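Paenibacillus xanthan lyase (Paenibacillus, PDB 6F2P) is a xanthan lyase that probably removes terminal mannose from the side chains of the polysaccharide xanthan by elimination. Local coordinates at residues 670-675 and 680-685; 687-692 and 708-713; 729-734 and 749-754. One frame throughout, in Å; residues are numbered along the deposited sequence.

All three contacts sit in the beta-sandwich formed by the strands between residues 637 and 750, on the same side of the chain's centre, and each joins its two facing antiparallel sheets. One sheet supplies the neighbouring strands 678-684, 688-694 and 744-750, the other 672-674, 703-708 and 731-736, so contacts 1, 2 and 3 follow one another across the sandwich as well as along the chain. Centres of contacts 1 and 2 lie about 8 Å apart, those of 2 and 3 about 5 Å, and those of 1 and 3 about 13 Å. Together they line much of the interface between the two sheets, mostly with apolar side chains, and pair successive strands face to face.

Contact 1 of 3, residues 670-675 and 680-685; sequences GLVTSN and VMTKET
Where the two sheets face each other in the beta-sandwich that family 8 polysaccharide lyases carry as their C-terminal domain, Val672 of strand 672-674 lies over Val680 and Thr682 of strand 678-684. The two methyls of Val672 divide the work. CG1 reaches Val680 CG1 at 4.4 Å, while CG2 meets the methyl CG2 of Thr682 at 4.1 Å. Both valine branches are aimed by one torsion: CG1 stands anti to its own backbone nitrogen (chi1 -173°), which puts CG2 on the side of that nitrogen, facing Thr682. Val672 and Thr682 then overlap flank to flank with their ends pointing contrary ways, methyl against methyl. Thr682 turns its carbon branch toward the valine, so its hydroxyl takes no part in this touch.

The backbones stay well separated, with 8.8 Å between Val672 CA and Val680 CA, as befits strands of different sheets packed through their side chains. Strand 672-674 belongs to the five-stranded antiparallel sheet and strand 678-684 to the seven-stranded one, and the two run in roughly opposite directions. The short link that carries the chain from one layer to the other is tied by a hydrogen bond from the side chain of Ser674 to the backbone of Arg676.

The footprint is modest, 126 Å² from both sides together, and the three touching residues are buried. Ile706 and Ile659 also pack on Val672, while Phe689 and Ile691, from the next strand of the larger sheet, pack on Thr682.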
loop_
_atom_site.group_PDB
_atom_site.type_symbol
_atom_site.label_atom_id
_atom_site.label_comp_id
_atom_site.label_asym_id
_atom_site.label_seq_id
_atom_site.Cartn_x
_atom_site.Cartn_y
_atom_site.Cartn_z
ATOM N N GLY A 670 -5.544 9.703 -21.736
ATOM C CA GLY A 670 -6.898 10.164 -21.512
ATOM C C GLY A 670 -6.865 11.665 -21.265
ATOM O O GLY A 670 -6.242 12.407 -22.019
ATOM N N LEU A 671 -7.529 12.111 -20.203
ATOM C CA LEU A 671 -7.536 13.522 -19.832
ATOM C C LEU A 671 -6.432 13.841 -18.836
ATOM O O LEU A 671 -6.211 14.999 -18.498
ATOM C CB LEU A 671 -8.885 13.902 -19.214
ATOM C CG LEU A 671 -10.116 13.569 -20.066
ATOM C CD1 LEU A 671 -11.378 14.031 -19.389
ATOM C CD2 LEU A 671 -10.004 14.170 -21.463
ATOM N N VAL A 672 -5.735 12.812 -18.370
ATOM C CA VAL A 672 -4.886 12.959 -17.200
ATOM C C VAL A 672 -3.399 13.008 -17.526
ATOM O O VAL A 672 -2.883 12.220 -18.323
ATOM C CB VAL A 672 -5.153 11.838 -16.174
ATOM C CG1 VAL A 672 -4.387 12.100 -14.883
ATOM C CG2 VAL A 672 -6.640 11.719 -15.894
ATOM N N THR A 673 -2.716 13.951 -16.894
ATOM C CA THR A 673 -1.274 14.038 -16.984
ATOM C C THR A 673 -0.707 13.896 -15.579
ATOM O O THR A 673 -1.224 14.501 -14.636
ATOM C CB THR A 673 -0.821 15.385 -17.596
ATOM O OG1 THR A 673 -1.288 15.490 -18.952
ATOM C CG2 THR A 673 0.693 15.497 -17.580
ATOM N N SER A 674 0.333 13.073 -15.440
ATOM C CA SER A 674 1.067 12.952 -14.183
ATOM C C SER A 674 2.554 13.092 -14.441
ATOM O O SER A 674 3.063 12.617 -15.457
ATOM C CB SER A 674 0.794 11.610 -13.501
ATOM O OG SER A 674 1.635 11.437 -12.368
ATOM N N ASN A 675 3.248 13.744 -13.516
ATOM C CA ASN A 675 4.689 13.916 -13.644
ATOM C C ASN A 675 5.452 12.924 -12.772
ATOM O O ASN A 675 6.670 12.998 -12.670
ATOM C CB ASN A 675 5.097 15.349 -13.289
ATOM C CG ASN A 675 5.021 15.629 -11.796
ATOM O OD1 ASN A 675 4.231 15.019 -11.079
ATOM N ND2 ASN A 675 5.844 16.555 -11.323
ATOM N N VAL A 680 -4.011 6.337 -10.382
ATOM C CA VAL A 680 -5.013 7.394 -10.436
ATOM C C VAL A 680 -6.358 6.838 -10.875
ATOM O O VAL A 680 -6.414 5.968 -11.746
ATOM C CB VAL A 680 -4.578 8.488 -11.421
ATOM C CG1 VAL A 680 -5.608 9.603 -11.497
ATOM C CG2 VAL A 680 -3.214 9.024 -11.022
ATOM N N MET A 681 -7.437 7.319 -10.262
ATOM C CA MET A 681 -8.779 6.937 -10.685
ATOM C C MET A 681 -9.695 8.160 -10.735
ATOM O O MET A 681 -9.671 8.988 -9.832
ATOM C CB MET A 681 -9.345 5.839 -9.781
ATOM C CG MET A 681 -10.739 5.367 -10.165
ATOM S SD MET A 681 -11.152 3.716 -9.542
ATOM C CE MET A 681 -10.263 2.718 -10.728
ATOM N N THR A 682 -10.478 8.280 -11.808
ATOM C CA THR A 682 -11.393 9.408 -11.979
ATOM C C THR A 682 -12.851 8.954 -12.051
ATOM O O THR A 682 -13.160 7.888 -12.584
ATOM C CB THR A 682 -11.064 10.232 -13.251
ATOM O OG1 THR A 682 -11.340 9.451 -14.424
ATOM C CG2 THR A 682 -9.590 10.678 -13.264
ATOM N N LYS A 683 -13.739 9.766 -11.492
ATOM C CA LYS A 683 -15.177 9.573 -11.646
ATOM C C LYS A 683 -15.815 10.867 -12.160
ATOM O O LYS A 683 -15.705 11.922 -11.523
ATOM C CB LYS A 683 -15.811 9.153 -10.318
ATOM C CG LYS A 683 -17.326 9.263 -10.276
ATOM C CD LYS A 683 -18.014 8.151 -11.054
ATOM C CE LYS A 683 -19.484 8.504 -11.345
ATOM N NZ LYS A 683 -20.349 7.289 -11.537
ATOM N N GLU A 684 -16.457 10.790 -13.323
ATOM C CA GLU A 684 -17.128 11.946 -13.908
ATOM C C GLU A 684 -18.653 11.820 -13.886
ATOM O O GLU A 684 -19.210 10.752 -14.130
ATOM C CB GLU A 684 -16.651 12.182 -15.341
ATOM C CG GLU A 684 -17.391 13.313 -16.042
ATOM C CD GLU A 684 -16.740 13.747 -17.344
ATOM O OE1 GLU A 684 -15.822 13.048 -17.833
ATOM O OE2 GLU A 684 -17.159 14.795 -17.877
ATOM N N THR A 685 -19.320 12.918 -13.563
ATOM C CA THR A 685 -20.768 13.010 -13.674
ATOM C C THR A 685 -21.099 14.330 -14.373
ATOM O O THR A 685 -20.197 15.090 -14.738
ATOM C CB THR A 685 -21.451 12.995 -12.295
ATOM O OG1 THR A 685 -21.283 14.274 -11.665
ATOM C CG2 THR A 685 -20.863 11.919 -11.417
#

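Contact 2 of 3, residues 687-692 and 708-713; sequences SDFEIS and VNKSAT
Phe689 and Ile691, two residues apart on strand 688-694, receive Val708 from the facing sheet, one methyl each. This is the tight part of the contact. Val708 CG1 comes to 3.8 Å from Phe689 CE1, and equally close to CZ, approaching the ring obliquely at its far end. Val708 CG2 turns the other way and lies 3.7 Å from Ile691 CD1, the isoleucine and valine side chains lying side by side, pointing opposite ways. Rotation of Val708 about CA-CB (chi1 177°) sets CG1 opposite the backbone nitrogen and points one methyl at each partner. Within its own strand, Ile691 CG1 sits at the edge of the Phe689 ring and in its plane, so phenylalanine and isoleucine form one apolar surface against the valine. All three side chains are buried in the sandwich interior.

The other side is looser and nearer to solvent. Val708 ends strand 703-708, and the chain leaves it through an inverse gamma turn centred on the exposed Asn709, closed by Lys710 N bonding to Val708 O at 2.7 Å. Lys710, which closes the turn, lays its aliphatic chain beside the same ring, CD standing 4.3 Å from Phe689 CD2 and again oblique to it. Its ammonium group continues outward to a long, weak ion pair with Glu684. Further along the loop, Thr713 is tied by its hydroxyl to Ser750 and to the carbonyl of Thr752.

Across the two segments the contacts are made by methyl, methylene and ring groups alone, consistent with close packing and exclusion of water, rather than polar bonding, joining them, while the charge of Lys710 is carried to the outer side.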
loop_
_atom_site.group_PDB
_atom_site.type_symbol
_atom_site.label_atom_id
_atom_site.label_comp_id
_atom_site.label_asym_id
_atom_site.label_seq_id
_atom_site.Cartn_x
_atom_site.Cartn_y
_atom_site.Cartn_z
ATOM N N SER A 687 -22.438 16.916 -13.038
ATOM C CA SER A 687 -22.203 18.037 -12.131
ATOM C C SER A 687 -20.798 18.123 -11.516
ATOM O O SER A 687 -20.416 19.166 -10.994
ATOM C CB SER A 687 -23.249 18.033 -11.017
ATOM O OG SER A 687 -23.089 16.901 -10.179
ATOM N N ASP A 688 -20.024 17.045 -11.566
ATOM C CA ASP A 688 -18.715 17.069 -10.915
ATOM C C ASP A 688 -17.701 16.087 -11.479
ATOM O O ASP A 688 -18.025 15.192 -12.265
ATOM C CB ASP A 688 -18.856 16.862 -9.405
ATOM C CG ASP A 688 -19.689 15.639 -9.052
ATOM O OD1 ASP A 688 -19.389 14.535 -9.556
ATOM O OD2 ASP A 688 -20.651 15.784 -8.270
ATOM N N PHE A 689 -16.460 16.264 -11.052
ATOM C CA PHE A 689 -15.362 15.443 -11.516
ATOM C C PHE A 689 -14.462 15.154 -10.329
ATOM O O PHE A 689 -13.938 16.078 -9.699
ATOM C CB PHE A 689 -14.582 16.184 -12.589
ATOM C CG PHE A 689 -13.720 15.305 -13.418
ATOM C CD1 PHE A 689 -12.518 14.833 -12.927
ATOM C CD2 PHE A 689 -14.105 14.953 -14.697
ATOM C CE1 PHE A 689 -11.717 14.009 -13.700
ATOM C CE2 PHE A 689 -13.316 14.135 -15.472
ATOM C CZ PHE A 689 -12.118 13.664 -14.976
ATOM N N GLU A 690 -14.287 13.874 -10.015
ATOM C CA GLU A 690 -13.478 13.497 -8.866
ATOM C C GLU A 690 -12.233 12.721 -9.283
ATOM O O GLU A 690 -12.273 11.892 -10.196
ATOM C CB GLU A 690 -14.312 12.696 -7.876
ATOM C CG GLU A 690 -13.522 12.194 -6.699
ATOM C CD GLU A 690 -14.341 11.318 -5.777
ATOM O OE1 GLU A 690 -15.494 10.985 -6.125
ATOM O OE2 GLU A 690 -13.825 10.966 -4.700
ATOM N N ILE A 691 -11.121 13.007 -8.618
ATOM C CA ILE A 691 -9.868 12.323 -8.900
ATOM C C ILE A 691 -9.245 11.729 -7.636
ATOM O O ILE A 691 -9.169 12.385 -6.596
ATOM C CB ILE A 691 -8.859 13.266 -9.556
ATOM C CG1 ILE A 691 -9.430 13.828 -10.854
ATOM C CG2 ILE A 691 -7.544 12.538 -9.823
ATOM C CD1 ILE A 691 -9.557 15.329 -10.859
ATOM N N SER A 692 -8.812 10.479 -7.726
ATOM C CA SER A 692 -8.124 9.830 -6.617
ATOM C C SER A 692 -6.684 9.529 -7.013
ATOM O O SER A 692 -6.434 8.969 -8.082
ATOM C CB SER A 692 -8.837 8.543 -6.223
ATOM O OG SER A 692 -8.258 7.969 -5.062
ATOM N N VAL A 708 -5.783 17.655 -15.314
ATOM C CA VAL A 708 -6.928 17.007 -15.934
ATOM C C VAL A 708 -7.480 17.896 -17.044
ATOM O O VAL A 708 -7.912 19.018 -16.799
ATOM C CB VAL A 708 -8.027 16.669 -14.916
ATOM C CG1 VAL A 708 -9.228 16.074 -15.614
ATOM C CG2 VAL A 708 -7.498 15.707 -13.884
ATOM N N ASN A 709 -7.455 17.374 -18.266
ATOM C CA ASN A 709 -7.773 18.134 -19.466
ATOM C C ASN A 709 -9.266 18.422 -19.609
ATOM O O ASN A 709 -9.909 17.975 -20.562
ATOM C CB ASN A 709 -7.259 17.385 -20.696
ATOM C CG ASN A 709 -7.077 18.290 -21.891
ATOM O OD1 ASN A 709 -7.356 19.477 -21.817
ATOM N ND2 ASN A 709 -6.596 17.737 -23.000
ATOM N N LYS A 710 -9.808 19.171 -18.655
ATOM C CA LYS A 710 -11.214 19.559 -18.677
ATOM C C LYS A 710 -11.442 20.753 -17.768
ATOM O O LYS A 710 -10.773 20.911 -16.746
ATOM C CB LYS A 710 -12.119 18.408 -18.246
ATOM C CG LYS A 710 -13.556 18.639 -18.602
ATOM C CD LYS A 710 -14.488 17.606 -18.007
ATOM C CE LYS A 710 -15.508 17.174 -19.044
ATOM N NZ LYS A 710 -14.856 16.368 -20.132
ATOM N N SER A 711 -12.395 21.592 -18.148
ATOM C CA SER A 711 -12.683 22.817 -17.422
ATOM C C SER A 711 -13.577 22.542 -16.224
ATOM O O SER A 711 -14.586 21.851 -16.345
ATOM C CB SER A 711 -13.362 23.822 -18.354
ATOM O OG SER A 711 -13.587 25.052 -17.693
ATOM N N ALA A 712 -13.201 23.081 -15.070
ATOM C CA ALA A 712 -14.063 23.036 -13.894
ATOM C C ALA A 712 -14.433 24.450 -13.448
ATOM O O ALA A 712 -13.752 25.419 -13.784
ATOM C CB ALA A 712 -13.396 22.279 -12.767
ATOM N N THR A 713 -15.514 24.560 -12.688
ATOM C CA THR A 713 -16.024 25.856 -12.267
ATOM C C THR A 713 -15.510 26.220 -10.881
ATOM O O THR A 713 -15.398 27.392 -10.536
ATOM C CB THR A 713 -17.554 25.855 -12.242
ATOM O OG1 THR A 713 -18.012 24.882 -11.296
ATOM C CG2 THR A 713 -18.091 25.515 -13.613
#

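Contact 3 of 3, residues 729-734 and 749-754; sequences PTMKFK and FSLTGT
Met731 rests on the ring of Phe749. Its CG stands 3.8 Å from the ring centroid and only 10° off the normal, a CH-pi contact over one face. The sulfur follows obliquely: Met731 SD is 4.0 Å from the same centroid, at 35° to the normal, which makes a Met-aromatic contact. A bend at chi3 (-86°) then carries CE away from the ring to Leu751, 4.2 Å from its CD2. Phe733, two residues along the strand, meets the rim of Phe749, its CD1 lying 4.0 Å from Phe749 CE2 near the plane of that ring.

These are facing layers of the beta-sandwich, strand 731-736 in the smaller sheet and strand 744-750 in the larger, and the packing buries 206 Å² over both sides.

Around this cluster, the methionine and Phe733 are set in place by backbone hydrogen bonds to strand 703-708 and the loop after it, Met731 with Val708 and Lys710, Phe733 with Ile706. Ile691 packs on both phenylalanines. Farther out, on the strand's other side, Lys734 reaches Asp812 of strand 806-813 in a salt bridge, joining the sandwich to the next sheet region of the chain.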
loop_
_atom_site.group_PDB
_atom_site.type_symbol
_atom_site.label_atom_id
_atom_site.label_comp_id
_atom_site.label_asym_id
_atom_site.label_seq_id
_atom_site.Cartn_x
_atom_site.Cartn_y
_atom_site.Cartn_z
ATOM N N PRO A 729 -8.835 26.979 -17.900
ATOM C CA PRO A 729 -9.598 26.096 -18.792
ATOM C C PRO A 729 -9.388 24.602 -18.505
ATOM O O PRO A 729 -10.142 23.777 -19.023
ATOM C CB PRO A 729 -9.043 26.447 -20.172
ATOM C CG PRO A 729 -7.621 26.797 -19.896
ATOM C CD PRO A 729 -7.630 27.514 -18.562
ATOM N N THR A 730 -8.381 24.257 -17.706
ATOM C CA THR A 730 -8.181 22.862 -17.307
ATOM C C THR A 730 -7.909 22.716 -15.811
ATOM O O THR A 730 -7.318 23.607 -15.188
ATOM C CB THR A 730 -7.036 22.191 -18.098
ATOM O OG1 THR A 730 -5.828 22.948 -17.945
ATOM C CG2 THR A 730 -7.377 22.109 -19.566
ATOM N N MET A 731 -8.346 21.595 -15.238
ATOM C CA MET A 731 -8.088 21.302 -13.828
ATOM C C MET A 731 -6.607 21.041 -13.578
ATOM O O MET A 731 -5.973 20.279 -14.300
ATOM C CB MET A 731 -8.920 20.111 -13.358
ATOM C CG MET A 731 -10.356 20.460 -13.043
ATOM S SD MET A 731 -11.432 19.017 -12.953
ATOM C CE MET A 731 -11.908 18.786 -14.665
ATOM N N LYS A 732 -6.053 21.697 -12.566
ATOM C CA LYS A 732 -4.661 21.486 -12.194
ATOM C C LYS A 732 -4.539 21.416 -10.686
ATOM O O LYS A 732 -5.085 22.259 -9.985
ATOM C CB LYS A 732 -3.768 22.611 -12.729
ATOM C CG LYS A 732 -3.580 22.597 -14.237
ATOM C CD LYS A 732 -2.519 23.605 -14.691
ATOM C CE LYS A 732 -2.190 23.409 -16.171
ATOM N NZ LYS A 732 -1.219 24.403 -16.707
ATOM N N PHE A 733 -3.832 20.408 -10.185
ATOM C CA PHE A 733 -3.531 20.347 -8.759
ATOM C C PHE A 733 -2.253 19.583 -8.482
ATOM O O PHE A 733 -1.652 19.030 -9.401
ATOM C CB PHE A 733 -4.698 19.756 -7.963
ATOM C CG PHE A 733 -5.000 18.316 -8.277
ATOM C CD1 PHE A 733 -5.773 17.976 -9.380
ATOM C CD2 PHE A 733 -4.548 17.300 -7.442
ATOM C CE1 PHE A 733 -6.069 16.641 -9.660
ATOM C CE2 PHE A 733 -4.839 15.962 -7.716
ATOM C CZ PHE A 733 -5.596 15.634 -8.825
ATOM N N LYS A 734 -1.828 19.574 -7.219
ATOM C CA LYS A 734 -0.682 18.769 -6.798
ATOM C C LYS A 734 -1.004 18.083 -5.483
ATOM O O LYS A 734 -1.865 18.542 -4.741
ATOM C CB LYS A 734 0.588 19.615 -6.661
ATOM C CG LYS A 734 0.519 20.671 -5.573
ATOM C CD LYS A 734 1.731 21.600 -5.582
ATOM C CE LYS A 734 1.585 22.662 -4.503
ATOM N NZ LYS A 734 2.702 23.639 -4.488
ATOM N N PHE A 749 -14.016 18.269 -8.097
ATOM C CA PHE A 749 -14.239 19.566 -8.704
ATOM C C PHE A 749 -15.690 19.731 -9.144
ATOM O O PHE A 749 -16.364 18.755 -9.471
ATOM C CB PHE A 749 -13.326 19.714 -9.911
ATOM C CG PHE A 749 -11.887 19.937 -9.560
ATOM C CD1 PHE A 749 -11.419 21.212 -9.274
ATOM C CD2 PHE A 749 -10.993 18.876 -9.529
ATOM C CE1 PHE A 749 -10.080 21.426 -8.959
ATOM C CE2 PHE A 749 -9.652 19.082 -9.214
ATOM C CZ PHE A 749 -9.195 20.358 -8.929
ATOM N N SER A 750 -16.171 20.970 -9.160
ATOM C CA SER A 750 -17.492 21.252 -9.704
ATOM C C SER A 750 -17.383 21.532 -11.202
ATOM O O SER A 750 -16.409 22.124 -11.661
ATOM C CB SER A 750 -18.126 22.438 -8.981
ATOM O OG SER A 750 -17.335 23.607 -9.122
ATOM N N LEU A 751 -18.380 21.108 -11.968
ATOM C CA LEU A 751 -18.359 21.333 -13.412
ATOM C C LEU A 751 -19.435 22.315 -13.864
ATOM O O LEU A 751 -19.432 22.765 -15.009
ATOM C CB LEU A 751 -18.527 20.013 -14.161
ATOM C CG LEU A 751 -17.403 18.987 -14.027
ATOM C CD1 LEU A 751 -17.681 17.784 -14.922
ATOM C CD2 LEU A 751 -16.063 19.613 -14.367
ATOM N N THR A 752 -20.358 22.635 -12.962
ATOM C CA THR A 752 -21.448 23.551 -13.277
ATOM C C THR A 752 -21.520 24.721 -12.300
ATOM O O THR A 752 -20.738 24.812 -11.344
ATOM C CB THR A 752 -22.814 22.839 -13.271
ATOM O OG1 THR A 752 -23.055 22.280 -11.971
ATOM C CG2 THR A 752 -22.863 21.743 -14.336
ATOM N N GLY A 753 -22.480 25.608 -12.545
ATOM C CA GLY A 753 -22.611 26.827 -11.773
ATOM C C GLY A 753 -21.843 27.957 -12.434
ATOM O O GLY A 753 -21.337 27.820 -13.558
ATOM N N THR A 754 -21.761 29.084 -11.740
ATOM C CA THR A 754 -20.964 30.197 -12.220
ATOM C C THR A 754 -19.516 29.951 -11.821
ATOM O O THR A 754 -19.242 29.622 -10.667
ATOM C CB THR A 754 -21.483 31.544 -11.660
ATOM O OG1 THR A 754 -22.480 32.068 -12.548
ATOM C CG2 THR A 754 -20.352 32.568 -11.513
#